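Local coordinates for uncharacterized protein (Paraburkholderia phytofirmans, PDB 5T11), which is a periplasmic lipoprotein, PelC, that forms a dodecamer and probably guides Pel polysaccharide on its way out across the outer membrane, at residues Ala43-Thr46 / Leu47-Gly50; Thr32-Ala35 / Gly36-Ala39. The protein carries 1 engineered substitution. One frame throughout, in Å; residues are numbered along the deposited sequence.

Interaction 1 (Ala43-Thr46 / Leu47-Gly50)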
loop_
_atom_site.group_PDB
_atom_site.type_symbol
_atom_site.label_atom_id
_atom_site.label_comp_id
_atom_site.label_asym_id
_atom_site.label_seq_id
_atom_site.Cartn_x
_atom_site.Cartn_y
_atom_site.Cartn_z
ATOM N N ALA B 43 -32.643 23.818 -1.128
ATOM C CA ALA B 43 -34.063 23.841 -0.779
ATOM C C ALA B 43 -34.549 25.266 -0.563
ATOM O O ALA B 43 -35.648 25.626 -1.010
ATOM C CB ALA B 43 -34.334 22.995 0.468
ATOM N N ALA B 44 -33.738 26.093 0.112
ATOM C CA ALA B 44 -34.114 27.486 0.328
ATOM C C ALA B 44 -34.336 28.203 -0.999
ATOM O O ALA B 44 -35.349 28.899 -1.179
ATOM C CB ALA B 44 -33.052 28.208 1.160
ATOM N N ASN B 45 -33.401 28.043 -1.945
ATOM C CA ASN B 45 -33.556 28.706 -3.238
ATOM C C ASN B 45 -34.761 28.158 -4.004
ATOM O O ASN B 45 -35.459 28.915 -4.687
ATOM C CB ASN B 45 -32.278 28.582 -4.066
ATOM C CG ASN B 45 -31.292 29.728 -3.804
ATOM O OD1 ASN B 45 -31.417 30.465 -2.817
ATOM N ND2 ASN B 45 -30.314 29.888 -4.698
ATOM N N THR B 46 -35.034 26.857 -3.879
ATOM C CA THR B 46 -36.175 26.265 -4.573
ATOM C C THR B 46 -37.490 26.857 -4.074
ATOM O O THR B 46 -38.325 27.309 -4.869
ATOM C CB THR B 46 -36.161 24.739 -4.393
ATOM O OG1 THR B 46 -34.938 24.194 -4.916
ATOM C CG2 THR B 46 -37.347 24.093 -5.115
ATOM N N LEU B 47 -37.680 26.883 -2.749
ATOM C CA LEU B 47 -38.851 27.536 -2.167
ATOM C C LEU B 47 -38.989 28.972 -2.651
ATOM O O LEU B 47 -40.107 29.450 -2.888
ATOM C CB LEU B 47 -38.769 27.517 -0.641
ATOM C CG LEU B 47 -38.908 26.185 0.092
ATOM C CD1 LEU B 47 -38.757 26.427 1.598
ATOM C CD2 LEU B 47 -40.241 25.505 -0.231
ATOM N N ARG B 48 -37.863 29.684 -2.785
ATOM C CA ARG B 48 -37.908 31.052 -3.298
ATOM C C ARG B 48 -38.261 31.075 -4.776
ATOM O O ARG B 48 -39.054 31.916 -5.214
ATOM C CB ARG B 48 -36.571 31.757 -3.084
ATOM C CG ARG B 48 -36.328 32.237 -1.683
ATOM C CD ARG B 48 -35.066 33.087 -1.654
ATOM N NE ARG B 48 -34.522 33.177 -0.310
ATOM C CZ ARG B 48 -33.444 32.530 0.105
ATOM N NH1 ARG B 48 -32.771 31.758 -0.738
ATOM N NH2 ARG B 48 -33.033 32.683 1.359
ATOM N N ALA B 49 -37.655 30.179 -5.559
ATOM C CA ALA B 49 -38.023 30.043 -6.963
ATOM C C ALA B 49 -39.513 29.766 -7.118
ATOM O O ALA B 49 -40.124 30.208 -8.094
ATOM C CB ALA B 49 -37.203 28.930 -7.616
ATOM N N GLY B 50 -40.112 29.069 -6.155
ATOM C CA GLY B 50 -41.518 28.733 -6.141
ATOM C C GLY B 50 -42.460 29.841 -5.734
ATOM O O GLY B 50 -43.670 29.608 -5.668
#

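Interaction 2 (Thr32-Ala35 / Gly36-Ala39)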
loop_
_atom_site.group_PDB
_atom_site.type_symbol
_atom_site.label_atom_id
_atom_site.label_comp_id
_atom_site.label_asym_id
_atom_site.label_seq_id
_atom_site.Cartn_x
_atom_site.Cartn_y
_atom_site.Cartn_z
ATOM N N THR B 32 -21.024 11.852 2.754
ATOM C CA THR B 32 -20.563 13.036 2.040
ATOM C C THR B 32 -20.635 14.232 2.978
ATOM O O THR B 32 -21.744 14.629 3.374
ATOM C CB THR B 32 -21.401 13.277 0.798
ATOM O OG1 THR B 32 -21.364 12.100 -0.017
ATOM C CG2 THR B 32 -20.837 14.453 -0.002
ATOM N N PRO B 33 -19.508 14.821 3.375
ATOM C CA PRO B 33 -19.562 15.958 4.302
ATOM C C PRO B 33 -20.420 17.082 3.741
ATOM O O PRO B 33 -20.397 17.361 2.542
ATOM C CB PRO B 33 -18.095 16.393 4.435
ATOM C CG PRO B 33 -17.265 15.165 4.022
ATOM C CD PRO B 33 -18.131 14.465 2.978
ATOM N N ASP B 34 -21.202 17.705 4.624
ATOM C CA ASP B 34 -22.000 18.905 4.347
ATOM C C ASP B 34 -23.174 18.659 3.417
ATOM O O ASP B 34 -23.789 19.627 2.953
ATOM C CB ASP B 34 -21.149 20.039 3.753
ATOM C CG ASP B 34 -20.163 20.614 4.739
ATOM O OD1 ASP B 34 -20.531 20.827 5.917
ATOM O OD2 ASP B 34 -19.017 20.873 4.329
ATOM N N ALA B 35 -23.527 17.400 3.132
ATOM C CA ALA B 35 -24.639 17.171 2.211
ATOM C C ALA B 35 -25.948 17.742 2.749
ATOM O O ALA B 35 -26.797 18.199 1.967
ATOM C CB ALA B 35 -24.795 15.671 1.897
ATOM N N GLY B 36 -26.147 17.729 4.068
ATOM C CA GLY B 36 -27.354 18.345 4.603
ATOM C C GLY B 36 -27.359 19.854 4.404
ATOM O O GLY B 36 -28.404 20.459 4.142
ATOM N N HIS B 37 -26.190 20.483 4.525
ATOM C CA HIS B 37 -26.116 21.932 4.313
ATOM C C HIS B 37 -26.332 22.284 2.846
ATOM O O HIS B 37 -26.967 23.301 2.532
ATOM C CB HIS B 37 -24.774 22.470 4.818
ATOM C CG HIS B 37 -24.608 22.352 6.302
ATOM N ND1 HIS B 37 -23.458 21.866 6.893
ATOM C CD2 HIS B 37 -25.456 22.645 7.318
ATOM C CE1 HIS B 37 -23.606 21.867 8.206
ATOM N NE2 HIS B 37 -24.809 22.333 8.490
ATOM N N SER B 38 -25.816 21.448 1.939
ATOM C CA SER B 38 -26.092 21.638 0.521
ATOM C C SER B 38 -27.574 21.521 0.243
ATOM O O SER B 38 -28.126 22.312 -0.530
ATOM C CB SER B 38 -25.320 20.620 -0.332
ATOM O OG SER B 38 -23.933 20.898 -0.250
ATOM N N ALA B 39 -28.238 20.528 0.850
ATOM C CA ALA B 39 -29.679 20.382 0.634
ATOM C C ALA B 39 -30.439 21.580 1.194
ATOM O O ALA B 39 -31.451 21.997 0.618
ATOM C CB ALA B 39 -30.199 19.088 1.251
#

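Interaction 1 (Ala43-Thr46 / Leu47-Gly50)
Four i to i+4 backbone bonds run through the last turns of helix 35-49, the last of them reaching Gly-50 just beyond its end. The first, Leu-47 N to Ala-43 O at 3.0 Å, is almost straight (178°). Arg-48 N follows on Ala-44 O and Ala-49 N on Asn-45 O. Gly-50 N closes the last turn on Thr-46 O at 2.8 Å, with a more bent N-H angle. The side chain of Arg-48 runs extended from CG to NE, back along the helix toward its start. Its CG passes 3.5 Å from Ala-44 O, and NH1 lies 4.0 Å from Ala-44 CB. NH1 also comes to 2.8 Å from Asn-45 OD1, which sits at the guanidinium edge. The amide and guanidinium planes stand 73° apart. Both side chains are hydrogen-bonded outside the two segments. Arg-48 NH2 donates to Val-55 O, while Asn-45 ND2 bonds Thr-130 OG1 of the second subunit. Leu-47 CG lies anti to its own carbonyl carbon (chi1 -69°), which lays it 3.5 Å from Ala-43 O. Ala-43 and Leu-47 share Leu-92 of strand 90-99 as a neighbour. Thr-46 OG1 is hydrogen-bonded to Ile-42 O, one turn earlier. The arrangement is that of the last turns of the helix in a beta-alpha-beta crossover, here linking strands 21-28 and 55-57.

Interaction 2 (Thr32-Ala35 / Gly36-Ala39)
Asp-34 and His-37 meet through their side chains at the start of helix 35-49. From the His-37 backbone, CB packs 3.5 Å from Asp-34 O. CG lies anti to the carbonyl carbon (chi1 -66°), and the ring stands out from the helix, leaning toward its start with ND1 on the side of Asp-34. ND1 then donates to Asp-34 OD1 at 3.3 Å, a long but fairly straight bond (163°). The oxygen lies in the ring plane, at its edge. On the acid, ND1 arrives on the anti side of OD1 and 29° out of the carboxylate plane. CE1, next in the ring, is 4.0 Å from the same oxygen. This is a His-carboxylate hydrogen bond at a helix N-terminus. Asp-34 holds the N-cap position, although its carboxylate makes no capping bond, and a type II turn from Thr-32 to Ala-35 leads the chain in. Asp-34 O accepts Ser-38 N at 2.9 Å and begins the helical bonding; Ser-38 OG is a weak, unsettled second donor to it. Ala-39 N bonds Ala-35 O at 3.0 Å. Ala-35, Ser-38 and Ala-39 all touch Trp-99 of strand 90-99, whereas Asp-34 and Ser-38 also pack on Tyr-29 of the second subunit.

How the interactions relate
After strand 21-28 the chain enters a loop and reaches interaction 2, where a turn runs into the start of helix 35-49. Interaction 1 comes later on the same helix, at its C-terminal end. The two follow in series, so they neither nest nor cross, and neither closes a long loop. Their centres are about 17 Å apart, and the segments make no direct contact with each other. Both lie against strand 90-99, at different residues along it. Interaction 1 also reaches strand 55-57, which the chain enters after the helix. Each end of the helix also meets the second subunit, so the helix lies against its own sheet and, at both ends, against the second subunit of the dodecamer.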